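Local atomic coordinates of dachshund (Homo sapiens, PDB entry 1L8R), a protein that acts as a transcription factor in organogenesis, interacts with SIX1 and EYA3, and is represented here by its DACHbox-N domain, which contains a winged-helix-like DNA-binding motif. Residues Asn5-Val10 with Val67-Gly72; Val10-Ala15 with Glu26-Pro31; Ala18-Glu23 with Cys83-Arg88; His46-Lys51 with Glu92-Asp97. All blocks are in the same frame, centred on the assembly; numbering follows the deposited sequence.

Interaction 1: residues Asn5-Val10 with Val67-Gly72; sequences NECKMV and VRILRG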
loop_
_atom_site.group_PDB
_atom_site.type_symbol
_atom_site.label_atom_id
_atom_site.label_comp_id
_atom_site.label_asym_id
_atom_site.label_seq_id
_atom_site.Cartn_x
_atom_site.Cartn_y
_atom_site.Cartn_z
ATOM N N ASN A 5 7.479 -6.650 11.319
ATOM C CA ASN A 5 8.523 -6.128 10.449
ATOM C C ASN A 5 9.028 -7.146 9.439
ATOM O O ASN A 5 9.992 -6.889 8.716
ATOM C CB ASN A 5 9.677 -5.584 11.282
ATOM C CG ASN A 5 9.277 -4.348 12.047
ATOM O OD1 ASN A 5 8.681 -3.431 11.476
ATOM N ND2 ASN A 5 9.586 -4.313 13.339
ATOM N N GLU A 6 8.379 -8.304 9.398
ATOM C CA GLU A 6 8.748 -9.350 8.456
ATOM C C GLU A 6 7.930 -9.164 7.185
ATOM O O GLU A 6 6.704 -9.195 7.211
ATOM C CB GLU A 6 8.479 -10.731 9.056
ATOM C CG GLU A 6 9.443 -11.110 10.163
ATOM C CD GLU A 6 10.881 -11.135 9.678
ATOM O OE1 GLU A 6 11.152 -11.821 8.672
ATOM O OE2 GLU A 6 11.737 -10.473 10.300
ATOM N N CYS A 7 8.620 -8.956 6.073
ATOM C CA CYS A 7 7.953 -8.743 4.797
ATOM C C CYS A 7 7.739 -10.050 4.047
ATOM O O CYS A 7 8.420 -11.050 4.292
ATOM C CB CYS A 7 8.802 -7.806 3.930
ATOM S SG CYS A 7 7.968 -7.136 2.478
ATOM N N LYS A 8 6.769 -10.036 3.142
ATOM C CA LYS A 8 6.496 -11.189 2.299
ATOM C C LYS A 8 5.717 -10.708 1.088
ATOM O O LYS A 8 4.973 -9.722 1.157
ATOM C CB LYS A 8 5.720 -12.278 3.055
ATOM C CG LYS A 8 4.251 -12.009 3.289
ATOM C CD LYS A 8 3.586 -13.243 3.899
ATOM C CE LYS A 8 2.097 -13.037 4.110
ATOM N NZ LYS A 8 1.462 -14.241 4.717
HETATM N N MSE A 9 5.914 -11.385 -0.036
HETATM C CA MSE A 9 5.220 -11.012 -1.258
HETATM C C MSE A 9 3.902 -11.775 -1.292
HETATM O O MSE A 9 3.855 -12.969 -0.973
HETATM C CB MSE A 9 6.068 -11.357 -2.488
HETATM C CG MSE A 9 7.491 -10.787 -2.481
HETATM SE SE MSE A 9 7.591 -8.858 -2.315
HETATM C CE MSE A 9 8.009 -8.776 -0.436
ATOM N N VAL A 10 2.834 -11.078 -1.658
ATOM C CA VAL A 10 1.507 -11.673 -1.719
ATOM C C VAL A 10 0.853 -11.284 -3.034
ATOM O O VAL A 10 1.288 -10.344 -3.695
ATOM C CB VAL A 10 0.622 -11.191 -0.549
ATOM C CG1 VAL A 10 1.258 -11.587 0.774
ATOM C CG2 VAL A 10 0.429 -9.684 -0.624
ATOM N N VAL A 67 10.123 0.840 5.830
ATOM C CA VAL A 67 10.411 1.714 4.692
ATOM C C VAL A 67 11.694 1.262 3.990
ATOM O O VAL A 67 11.739 1.157 2.756
ATOM C CB VAL A 67 10.560 3.185 5.140
ATOM C CG1 VAL A 67 11.145 4.024 3.991
ATOM C CG2 VAL A 67 9.207 3.738 5.558
ATOM N N ARG A 68 12.731 0.970 4.768
ATOM C CA ARG A 68 14.001 0.535 4.202
ATOM C C ARG A 68 13.868 -0.786 3.439
ATOM O O ARG A 68 14.463 -0.958 2.376
ATOM C CB ARG A 68 15.053 0.408 5.306
ATOM C CG ARG A 68 15.381 1.734 5.976
ATOM C CD ARG A 68 16.465 1.563 7.021
ATOM N NE ARG A 68 17.698 1.062 6.424
ATOM C CZ ARG A 68 18.794 0.759 7.112
ATOM N NH1 ARG A 68 18.813 0.908 8.432
ATOM N NH2 ARG A 68 19.869 0.302 6.479
ATOM N N ILE A 69 13.086 -1.717 3.977
ATOM C CA ILE A 69 12.895 -2.997 3.298
ATOM C C ILE A 69 12.160 -2.777 1.973
ATOM O O ILE A 69 12.548 -3.326 0.940
ATOM C CB ILE A 69 12.093 -3.985 4.183
ATOM C CG1 ILE A 69 12.968 -4.456 5.347
ATOM C CG2 ILE A 69 11.625 -5.187 3.350
ATOM C CD1 ILE A 69 12.198 -5.132 6.454
ATOM N N LEU A 70 11.116 -1.958 1.992
ATOM C CA LEU A 70 10.348 -1.701 0.778
ATOM C C LEU A 70 11.217 -1.031 -0.277
ATOM O O LEU A 70 11.083 -1.314 -1.465
ATOM C CB LEU A 70 9.125 -0.843 1.100
ATOM C CG LEU A 70 8.127 -1.550 2.026
ATOM C CD1 LEU A 70 7.081 -0.588 2.526
ATOM C CD2 LEU A 70 7.474 -2.697 1.256
ATOM N N ARG A 71 12.113 -0.145 0.148
ATOM C CA ARG A 71 13.002 0.497 -0.820
ATOM C C ARG A 71 13.962 -0.542 -1.411
ATOM O O ARG A 71 14.241 -0.538 -2.615
ATOM C CB ARG A 71 13.808 1.619 -0.160
ATOM C CG ARG A 71 12.989 2.844 0.175
ATOM C CD ARG A 71 13.883 4.073 0.253
ATOM N NE ARG A 71 14.985 3.903 1.193
ATOM C CZ ARG A 71 15.096 4.565 2.340
ATOM N NH1 ARG A 71 14.169 5.444 2.693
ATOM N NH2 ARG A 71 16.141 4.353 3.130
ATOM N N GLY A 72 14.450 -1.438 -0.557
ATOM C CA GLY A 72 15.374 -2.471 -0.997
ATOM C C GLY A 72 14.745 -3.460 -1.958
ATOM O O GLY A 72 15.423 -3.989 -2.839
#

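Interaction 2: residues Val10-Ala15 with Glu26-Pro31; sequences VDLRGA and ELICLP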
loop_
_atom_site.group_PDB
_atom_site.type_symbol
_atom_site.label_atom_id
_atom_site.label_comp_id
_atom_site.label_asym_id
_atom_site.label_seq_id
_atom_site.Cartn_x
_atom_site.Cartn_y
_atom_site.Cartn_z
ATOM N N VAL A 10 2.834 -11.078 -1.658
ATOM C CA VAL A 10 1.507 -11.673 -1.719
ATOM C C VAL A 10 0.853 -11.284 -3.034
ATOM O O VAL A 10 1.288 -10.344 -3.695
ATOM C CB VAL A 10 0.622 -11.191 -0.549
ATOM C CG1 VAL A 10 1.258 -11.587 0.774
ATOM C CG2 VAL A 10 0.429 -9.684 -0.624
ATOM N N ASP A 11 -0.195 -12.001 -3.414
ATOM C CA ASP A 11 -0.860 -11.707 -4.671
ATOM C C ASP A 11 -1.913 -10.623 -4.526
ATOM O O ASP A 11 -2.674 -10.597 -3.559
ATOM C CB ASP A 11 -1.517 -12.968 -5.243
ATOM C CG ASP A 11 -2.000 -12.776 -6.676
ATOM O OD1 ASP A 11 -1.153 -12.793 -7.598
ATOM O OD2 ASP A 11 -3.221 -12.596 -6.881
ATOM N N LEU A 12 -1.931 -9.715 -5.491
ATOM C CA LEU A 12 -2.906 -8.642 -5.524
ATOM C C LEU A 12 -3.317 -8.477 -6.972
ATOM O O LEU A 12 -2.533 -8.009 -7.800
ATOM C CB LEU A 12 -2.319 -7.327 -5.003
ATOM C CG LEU A 12 -3.322 -6.166 -5.005
ATOM C CD1 LEU A 12 -4.556 -6.562 -4.201
ATOM C CD2 LEU A 12 -2.687 -4.915 -4.414
ATOM N N ARG A 13 -4.543 -8.884 -7.280
ATOM C CA ARG A 13 -5.059 -8.771 -8.635
ATOM C C ARG A 13 -4.086 -9.369 -9.657
ATOM O O ARG A 13 -3.835 -8.783 -10.706
ATOM C CB ARG A 13 -5.329 -7.298 -8.963
ATOM C CG ARG A 13 -6.239 -6.589 -7.965
ATOM C CD ARG A 13 -6.413 -5.110 -8.320
ATOM N NE ARG A 13 -7.122 -4.913 -9.583
ATOM C CZ ARG A 13 -8.444 -4.977 -9.726
ATOM N NH1 ARG A 13 -9.222 -5.229 -8.682
ATOM N NH2 ARG A 13 -8.991 -4.791 -10.920
ATOM N N GLY A 14 -3.524 -10.529 -9.332
ATOM C CA GLY A 14 -2.611 -11.192 -10.249
ATOM C C GLY A 14 -1.164 -10.742 -10.211
ATOM O O GLY A 14 -0.320 -11.284 -10.924
ATOM N N ALA A 15 -0.862 -9.750 -9.382
ATOM C CA ALA A 15 0.501 -9.260 -9.278
ATOM C C ALA A 15 1.061 -9.556 -7.895
ATOM O O ALA A 15 0.321 -9.905 -6.973
ATOM C CB ALA A 15 0.543 -7.763 -9.550
ATOM N N GLU A 26 -3.174 -8.442 7.454
ATOM C CA GLU A 26 -2.211 -8.440 6.370
ATOM C C GLU A 26 -2.394 -7.152 5.574
ATOM O O GLU A 26 -3.466 -6.896 5.024
ATOM C CB GLU A 26 -2.431 -9.651 5.465
ATOM C CG GLU A 26 -1.358 -9.837 4.418
ATOM C CD GLU A 26 -1.505 -11.145 3.673
ATOM O OE1 GLU A 26 -1.306 -12.211 4.298
ATOM O OE2 GLU A 26 -1.821 -11.105 2.467
ATOM N N LEU A 27 -1.344 -6.349 5.510
ATOM C CA LEU A 27 -1.412 -5.089 4.788
ATOM C C LEU A 27 -0.420 -5.084 3.644
ATOM O O LEU A 27 0.632 -5.716 3.724
ATOM C CB LEU A 27 -1.091 -3.936 5.733
ATOM C CG LEU A 27 -1.856 -3.908 7.053
ATOM C CD1 LEU A 27 -1.344 -2.738 7.885
ATOM C CD2 LEU A 27 -3.352 -3.787 6.806
ATOM N N ILE A 28 -0.755 -4.384 2.568
ATOM C CA ILE A 28 0.161 -4.312 1.450
ATOM C C ILE A 28 0.635 -2.882 1.226
ATOM O O ILE A 28 0.034 -1.911 1.721
ATOM C CB ILE A 28 -0.456 -4.904 0.143
ATOM C CG1 ILE A 28 -1.725 -4.152 -0.256
ATOM C CG2 ILE A 28 -0.790 -6.383 0.369
ATOM C CD1 ILE A 28 -2.925 -4.512 0.564
ATOM N N CYS A 29 1.735 -2.767 0.497
ATOM C CA CYS A 29 2.346 -1.481 0.194
ATOM C C CYS A 29 1.449 -0.659 -0.733
ATOM O O CYS A 29 1.270 -1.001 -1.902
ATOM C CB CYS A 29 3.706 -1.724 -0.441
ATOM S SG CYS A 29 4.527 -0.244 -0.977
ATOM N N LEU A 30 0.879 0.417 -0.204
ATOM C CA LEU A 30 -0.028 1.264 -0.977
ATOM C C LEU A 30 0.568 1.889 -2.242
ATOM O O LEU A 30 -0.020 1.777 -3.324
ATOM C CB LEU A 30 -0.615 2.360 -0.085
ATOM C CG LEU A 30 -1.560 3.359 -0.769
ATOM C CD1 LEU A 30 -2.699 2.612 -1.452
ATOM C CD2 LEU A 30 -2.096 4.337 0.269
ATOM N N PRO A 31 1.730 2.557 -2.135
ATOM C CA PRO A 31 2.322 3.163 -3.334
ATOM C C PRO A 31 2.593 2.142 -4.431
ATOM O O PRO A 31 2.433 2.437 -5.620
ATOM C CB PRO A 31 3.607 3.797 -2.808
ATOM C CG PRO A 31 3.259 4.144 -1.405
ATOM C CD PRO A 31 2.508 2.918 -0.934
#

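Interaction 3: residues Ala18-Glu23 with Cys83-Arg88; sequences ASFTVE and CKLISR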
loop_
_atom_site.group_PDB
_atom_site.type_symbol
_atom_site.label_atom_id
_atom_site.label_comp_id
_atom_site.label_asym_id
_atom_site.label_seq_id
_atom_site.Cartn_x
_atom_site.Cartn_y
_atom_site.Cartn_z
ATOM N N ALA A 18 4.501 -6.258 -1.928
ATOM C CA ALA A 18 5.079 -6.404 -0.602
ATOM C C ALA A 18 4.008 -6.216 0.463
ATOM O O ALA A 18 3.085 -5.412 0.311
ATOM C CB ALA A 18 6.202 -5.402 -0.413
ATOM N N SER A 19 4.147 -6.956 1.549
ATOM C CA SER A 19 3.172 -6.913 2.623
ATOM C C SER A 19 3.823 -7.078 3.988
ATOM O O SER A 19 4.907 -7.651 4.101
ATOM C CB SER A 19 2.151 -8.041 2.422
ATOM O OG SER A 19 1.385 -8.276 3.591
ATOM N N PHE A 20 3.147 -6.561 5.009
ATOM C CA PHE A 20 3.563 -6.706 6.406
ATOM C C PHE A 20 2.270 -6.975 7.154
ATOM O O PHE A 20 1.224 -6.420 6.813
ATOM C CB PHE A 20 4.187 -5.425 6.978
ATOM C CG PHE A 20 5.551 -5.122 6.448
ATOM C CD1 PHE A 20 6.662 -5.857 6.852
ATOM C CD2 PHE A 20 5.721 -4.122 5.501
ATOM C CE1 PHE A 20 7.924 -5.605 6.317
ATOM C CE2 PHE A 20 6.976 -3.858 4.951
ATOM C CZ PHE A 20 8.085 -4.596 5.354
ATOM N N THR A 21 2.322 -7.837 8.163
ATOM C CA THR A 21 1.126 -8.100 8.944
ATOM C C THR A 21 1.239 -7.298 10.236
ATOM O O THR A 21 2.099 -7.563 11.076
ATOM C CB THR A 21 0.986 -9.586 9.234
ATOM O OG1 THR A 21 0.778 -10.273 7.992
ATOM C CG2 THR A 21 -0.202 -9.842 10.153
ATOM N N VAL A 22 0.358 -6.311 10.364
ATOM C CA VAL A 22 0.327 -5.384 11.497
ATOM C C VAL A 22 -0.985 -5.480 12.274
ATOM O O VAL A 22 -2.061 -5.449 11.684
ATOM C CB VAL A 22 0.491 -3.936 10.980
ATOM C CG1 VAL A 22 0.536 -2.949 12.140
ATOM C CG2 VAL A 22 1.736 -3.844 10.127
ATOM N N GLU A 23 -0.895 -5.586 13.597
ATOM C CA GLU A 23 -2.091 -5.690 14.426
ATOM C C GLU A 23 -3.024 -6.789 13.933
ATOM O O GLU A 23 -4.241 -6.595 13.883
ATOM C CB GLU A 23 -2.873 -4.373 14.438
ATOM C CG GLU A 23 -2.349 -3.294 15.364
ATOM C CD GLU A 23 -3.439 -2.295 15.731
ATOM O OE1 GLU A 23 -4.279 -2.616 16.602
ATOM O OE2 GLU A 23 -3.474 -1.197 15.144
ATOM N N CYS A 83 6.081 5.739 3.833
ATOM C CA CYS A 83 5.221 4.806 3.115
ATOM C C CYS A 83 4.043 4.371 3.960
ATOM O O CYS A 83 4.153 4.251 5.176
ATOM C CB CYS A 83 6.003 3.563 2.690
ATOM S SG CYS A 83 5.103 2.547 1.493
ATOM N N LYS A 84 2.910 4.136 3.305
ATOM C CA LYS A 84 1.708 3.695 3.996
ATOM C C LYS A 84 1.257 2.328 3.512
ATOM O O LYS A 84 1.564 1.917 2.389
ATOM C CB LYS A 84 0.598 4.728 3.830
ATOM C CG LYS A 84 0.855 5.973 4.673
ATOM C CD LYS A 84 -0.127 7.081 4.383
ATOM C CE LYS A 84 0.142 8.278 5.280
ATOM N NZ LYS A 84 -0.683 9.462 4.885
ATOM N N LEU A 85 0.535 1.629 4.386
ATOM C CA LEU A 85 0.047 0.287 4.115
ATOM C C LEU A 85 -1.460 0.196 4.345
ATOM O O LEU A 85 -1.989 0.814 5.263
ATOM C CB LEU A 85 0.719 -0.705 5.072
ATOM C CG LEU A 85 2.244 -0.753 5.210
ATOM C CD1 LEU A 85 2.616 -1.737 6.319
ATOM C CD2 LEU A 85 2.885 -1.168 3.885
ATOM N N ILE A 86 -2.159 -0.569 3.512
ATOM C CA ILE A 86 -3.589 -0.772 3.734
ATOM C C ILE A 86 -3.938 -2.213 3.379
ATOM O O ILE A 86 -3.208 -2.861 2.640
ATOM C CB ILE A 86 -4.498 0.208 2.928
ATOM C CG1 ILE A 86 -4.269 0.066 1.427
ATOM C CG2 ILE A 86 -4.280 1.640 3.424
ATOM C CD1 ILE A 86 -5.343 0.789 0.604
ATOM N N SER A 87 -5.033 -2.722 3.934
ATOM C CA SER A 87 -5.434 -4.101 3.666
ATOM C C SER A 87 -5.850 -4.296 2.212
ATOM O O SER A 87 -6.220 -3.344 1.525
ATOM C CB SER A 87 -6.582 -4.507 4.599
ATOM O OG SER A 87 -7.759 -3.758 4.336
ATOM N N ARG A 88 -5.788 -5.533 1.729
ATOM C CA ARG A 88 -6.177 -5.783 0.350
ATOM C C ARG A 88 -7.648 -5.449 0.139
ATOM O O ARG A 88 -8.027 -4.961 -0.923
ATOM C CB ARG A 88 -5.877 -7.233 -0.045
ATOM C CG ARG A 88 -4.407 -7.448 -0.398
ATOM C CD ARG A 88 -4.122 -8.833 -0.955
ATOM N NE ARG A 88 -4.423 -9.883 0.014
ATOM C CZ ARG A 88 -4.037 -11.147 -0.112
ATOM N NH1 ARG A 88 -3.330 -11.526 -1.170
ATOM N NH2 ARG A 88 -4.356 -12.032 0.821
#

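Interaction 4: residues His46-Lys51 with Glu92-Asp97; sequences HTVYTK and ETLYND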
loop_
_atom_site.group_PDB
_atom_site.type_symbol
_atom_site.label_atom_id
_atom_site.label_comp_id
_atom_site.label_asym_id
_atom_site.label_seq_id
_atom_site.Cartn_x
_atom_site.Cartn_y
_atom_site.Cartn_z
ATOM N N HIS A 46 -1.891 11.709 -4.186
ATOM C CA HIS A 46 -2.508 12.763 -3.390
ATOM C C HIS A 46 -4.023 12.571 -3.432
ATOM O O HIS A 46 -4.712 12.743 -2.424
ATOM C CB HIS A 46 -2.122 14.135 -3.958
ATOM C CG HIS A 46 -2.582 15.292 -3.125
ATOM N ND1 HIS A 46 -3.873 15.767 -3.154
ATOM C CD2 HIS A 46 -1.917 16.067 -2.232
ATOM C CE1 HIS A 46 -3.988 16.785 -2.318
ATOM N NE2 HIS A 46 -2.814 16.986 -1.746
ATOM N N THR A 47 -4.529 12.199 -4.603
ATOM C CA THR A 47 -5.956 11.969 -4.786
ATOM C C THR A 47 -6.353 10.717 -4.015
ATOM O O THR A 47 -7.439 10.653 -3.439
ATOM C CB THR A 47 -6.305 11.776 -6.273
ATOM O OG1 THR A 47 -5.844 12.910 -7.019
ATOM C CG2 THR A 47 -7.814 11.637 -6.459
ATOM N N VAL A 48 -5.467 9.722 -4.010
ATOM C CA VAL A 48 -5.725 8.483 -3.283
ATOM C C VAL A 48 -5.977 8.818 -1.817
ATOM O O VAL A 48 -6.969 8.381 -1.237
ATOM C CB VAL A 48 -4.526 7.501 -3.369
ATOM C CG1 VAL A 48 -4.721 6.352 -2.390
ATOM C CG2 VAL A 48 -4.395 6.957 -4.785
ATOM N N TYR A 49 -5.079 9.598 -1.222
ATOM C CA TYR A 49 -5.231 9.985 0.178
ATOM C C TYR A 49 -6.557 10.713 0.398
ATOM O O TYR A 49 -7.224 10.514 1.413
ATOM C CB TYR A 49 -4.063 10.878 0.615
ATOM C CG TYR A 49 -2.728 10.165 0.740
ATOM C CD1 TYR A 49 -1.552 10.888 0.943
ATOM C CD2 TYR A 49 -2.640 8.771 0.679
ATOM C CE1 TYR A 49 -0.320 10.245 1.085
ATOM C CE2 TYR A 49 -1.413 8.118 0.818
ATOM C CZ TYR A 49 -0.259 8.863 1.022
ATOM O OH TYR A 49 0.956 8.232 1.175
ATOM N N THR A 50 -6.939 11.559 -0.554
ATOM C CA THR A 50 -8.198 12.290 -0.449
ATOM C C THR A 50 -9.375 11.311 -0.436
ATOM O O THR A 50 -10.274 11.408 0.403
ATOM C CB THR A 50 -8.382 13.261 -1.632
ATOM O OG1 THR A 50 -7.275 14.172 -1.680
ATOM C CG2 THR A 50 -9.675 14.048 -1.476
ATOM N N LYS A 51 -9.364 10.365 -1.366
ATOM C CA LYS A 51 -10.437 9.382 -1.444
ATOM C C LYS A 51 -10.457 8.485 -0.211
ATOM O O LYS A 51 -11.520 8.189 0.337
ATOM C CB LYS A 51 -10.278 8.529 -2.703
ATOM C CG LYS A 51 -10.430 9.313 -3.995
ATOM C CD LYS A 51 -10.307 8.398 -5.201
ATOM C CE LYS A 51 -10.526 9.162 -6.494
ATOM N NZ LYS A 51 -11.874 9.792 -6.536
ATOM N N GLU A 92 -9.127 -2.695 -2.487
ATOM C CA GLU A 92 -10.170 -2.963 -3.471
ATOM C C GLU A 92 -11.282 -1.924 -3.347
ATOM O O GLU A 92 -11.826 -1.471 -4.349
ATOM C CB GLU A 92 -10.735 -4.380 -3.305
ATOM C CG GLU A 92 -9.715 -5.505 -3.515
ATOM C CD GLU A 92 -8.953 -5.419 -4.840
ATOM O OE1 GLU A 92 -9.334 -4.623 -5.723
ATOM O OE2 GLU A 92 -7.963 -6.166 -5.002
ATOM N N THR A 93 -11.611 -1.544 -2.116
ATOM C CA THR A 93 -12.632 -0.529 -1.887
ATOM C C THR A 93 -12.142 0.758 -2.548
ATOM O O THR A 93 -12.902 1.457 -3.216
ATOM C CB THR A 93 -12.851 -0.275 -0.381
ATOM O OG1 THR A 93 -13.359 -1.465 0.238
ATOM C CG2 THR A 93 -13.844 0.859 -0.163
ATOM N N LEU A 94 -10.864 1.068 -2.349
ATOM C CA LEU A 94 -10.272 2.255 -2.952
ATOM C C LEU A 94 -10.304 2.119 -4.472
ATOM O O LEU A 94 -10.698 3.040 -5.184
ATOM C CB LEU A 94 -8.823 2.422 -2.489
ATOM C CG LEU A 94 -8.000 3.429 -3.292
ATOM C CD1 LEU A 94 -8.538 4.837 -3.039
ATOM C CD2 LEU A 94 -6.538 3.326 -2.903
ATOM N N TYR A 95 -9.893 0.956 -4.964
ATOM C CA TYR A 95 -9.869 0.711 -6.394
ATOM C C TYR A 95 -11.259 0.869 -7.003
ATOM O O TYR A 95 -11.419 1.511 -8.039
ATOM C CB TYR A 95 -9.306 -0.687 -6.679
ATOM C CG TYR A 95 -9.191 -0.992 -8.155
ATOM C CD1 TYR A 95 -10.281 -1.486 -8.869
ATOM C CD2 TYR A 95 -8.005 -0.744 -8.849
ATOM C CE1 TYR A 95 -10.193 -1.723 -10.236
ATOM C CE2 TYR A 95 -7.906 -0.979 -10.216
ATOM C CZ TYR A 95 -9.008 -1.468 -10.903
ATOM O OH TYR A 95 -8.925 -1.695 -12.256
ATOM N N ASN A 96 -12.267 0.295 -6.355
ATOM C CA ASN A 96 -13.629 0.399 -6.863
ATOM C C ASN A 96 -14.075 1.857 -6.907
ATOM O O ASN A 96 -14.726 2.289 -7.855
ATOM C CB ASN A 96 -14.586 -0.423 -5.993
ATOM C CG ASN A 96 -14.238 -1.901 -5.985
ATOM O OD1 ASN A 96 -13.591 -2.403 -6.910
ATOM N ND2 ASN A 96 -14.682 -2.611 -4.952
ATOM N N ASP A 97 -13.702 2.618 -5.884
ATOM C CA ASP A 97 -14.074 4.025 -5.802
ATOM C C ASP A 97 -13.403 4.891 -6.868
ATOM O O ASP A 97 -13.934 5.930 -7.257
ATOM C CB ASP A 97 -13.743 4.562 -4.407
ATOM C CG ASP A 97 -14.242 5.976 -4.197
ATOM O OD1 ASP A 97 -15.446 6.223 -4.421
ATOM O OD2 ASP A 97 -13.432 6.839 -3.801
#

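Interaction 1: residues Asn5-Val10 with Val67-Gly72
Ile69 and Cys7 carry this contact, with a smaller share from Asn5. Ile69 sits on helix 64-73 and points toward the chain that leads into strand 8-12. Its two branches do different work. The CG2 methyl lies anti to the backbone N and meets the side chain of Cys7, with Ile69 CG2 at 3.9 Å from Cys7 CB. The sulfur is slightly farther off, with Cys7 SG at 4.2 Å from Ile69 CG2. The CG1 branch runs out extended (chi2 165°). This carries its end methyl to the backbone of Asn5, where Ile69 CD1 is 3.6 Å from Asn5 O. That approach is a methyl resting on a carbonyl oxygen, not a hydrogen bond.

Cys7 turns its CB toward the helix, and its CA lies 7.7 Å from the CA of Ile69. No hydrogen bond or ion pair joins the two segments, so the contact between them is made by van der Waals packing. Asn5 offers its main chain here. Its side chain is engaged by Asn63, which hydrogen-bonds to OD1, and it also rests on Glu65 and Gln66 of the helix.

The contact lies near the surface of the domain. On the inner side, Cys7 packs on Ala18 and Phe20 of strand 15-22, and Leu70 also rests on Ala18. Cys7 and Met9, the latter present as selenomethionine, touch Leu73 as well. Helix 64-73 is thus packed against the chain around Cys7 that leads into edge strand 8-12, and against its sheet neighbour, strand 15-22.

Interaction 2: residues Val10-Ala15 with Glu26-Pro31
In the antiparallel sheet of the winged-helix-like domain, Val10 and Leu12 of strand 8-12 meet Glu26 and Ile28 of strand 25-29 over the strand between them, 15-22. The short strand axes are 9.4 Å apart at their closest. They make an angle of 69°, consistent with a strong twist or coiling of the sheet here. No hydrogen bond links the two segments; side chains on one face of the sheet do the bridging.

Val10 has the largest share of its segment. With chi1 at -60°, CG2 sits between the backbone N and the carbonyl carbon and faces Ile28, while CG1 lies beside the N and faces Glu26. Val10 CG2 is 3.7 Å from Ile28 CG2, and the two side chains meet at about a right angle. Val10 CG1 is 3.5 Å from Glu26 OE2, the carboxylate oxygen that also forms a salt bridge with Arg88. An alanine here would lose both methyls, and a gap would probably open beside Ile28 CG2 and the carboxylate of Glu26, which would lose its apolar cover on that side.

Leu12 adds a looser touch, with CD2 at 4.3 Å from Ile28 CG1. It also packs on Arg88 and on Phe37 of helix 30-37. The chain then reverses in a type I' beta turn from Leu12 to Ala15, which closes the hairpin of strands 8-12 and 15-22. Leu12 and Ala15 are paired in both directions, and Ala15 N donates to Leu12 O at 2.9 Å. Within the turn, Gly14 N donates to Asp11 OD2 at 3.2 Å, 33° out of the carboxylate plane.

Interaction 3: residues Ala18-Glu23 with Cys83-Arg88
Leu85 reaches across to Phe20 and Val22, which stand two residues apart on strand 15-22. One methyl, CD1, makes the nearest approach to both. Leu85 points toward the other strand. Its CG lies beside the backbone N and its chain runs on extended to CD1 (chi2 175°), which brings this methyl to the first part of the phenylalanine side chain. Leu85 CD1 is 4.0 Å from Phe20 CD2. The same methyl is 4.1 Å from Phe20 CB.

The leucine and phenylalanine side chains cross obliquely. CD1 comes in at a slant to the ring, near its root. The second methyl stays farther away, with Leu85 CD2 at 4.4 Å from Phe20 CD2. Val22 points toward Leu85 and meets it from farther along the strand, with Val22 CG2 also at 4.4 Å from Leu85 CD1. Its touch is slight, and the bulk of the burial belongs to Leu85 and Phe20. The interaction is wholly apolar.

The rest of the ring of Phe20 reaches beyond this contact to Gln66 and Leu70 of helix 64-73. Leu85 also packs on Cys62, and Val22 on Leu27. Strand 25-29 runs between the two strands and is antiparallel to each of them. Phe20 pairs with its Leu27 through the backbone, and Ile86 with its Ile28. The arrangement is that of an apolar sheet face bridged by side chains over a central strand and covered by a helix, as in the helix-and-sheet core of winged-helix domains.

Interaction 4: residues His46-Lys51 with Glu92-Asp97
Val48 of helix 45-54 and Leu94 of helix 88-99 form the tight part of this contact. Val48 CG1 is 3.6 Å from Leu94 CD2, and the two side chains meet at about a right angle. CG of Leu94 is anti to its backbone N (chi1 166°), which turns the two methyls toward the other helix although the CB itself does not point there. Both residues are buried, and Val48 packs on Phe34 of helix 30-37 as well. The short helix axes come within 10.7 Å, at an angle of 107° between their directions.

Toward the more open side, Lys51 and Asp97 take over. Leu94 still takes part, with its CD1 at 4.1 Å from Lys51 CB. The carboxylate of Asp97 lies against the aliphatic part of the lysine: Asp97 OD2 is 3.7 Å from Lys51 CB and 3.8 Å from Lys51 CD. The lysine chain is extended until chi4, where it bends. Its end stays short of a salt bridge, with Lys51 NZ at 4.3 Å from Asp97 OD2. Asp97 has a firmer partner in Arg54, whose NH2 forms a salt bridge with OD1.

The contact is therefore apolar on its inner side and charged toward its outer side. No hydrogen bond crosses between the segments. The nearby ammonium of Lys51 and the guanidinium of Arg54 would probably both favour a negative charge on Asp97, while the lysine gives it mainly methylene packing and a longer-range attraction.

Interaction 3 is the buried contact of the four, and interaction 1 is a surface contact; interactions 2 and 4 are partly buried. Interactions 1 and 2 share Val10 and strand 8-12, and interactions 1, 2 and 3 all reach the same antiparallel sheet. Phe20 joins interaction 3 to interaction 1 by packing on Cys7. Arg88 joins interaction 3 to interaction 2 through Glu26 and Asp11. Interaction 4 is a helix pair, with its centre about 22 Å from that of interaction 1. It meets interaction 2 where Arg13 forms a salt bridge with Glu92. Interactions 1 and 3 are essentially apolar, whereas a carboxylate takes part in interactions 2 and 4, each with an arginine as its salt-bridge partner.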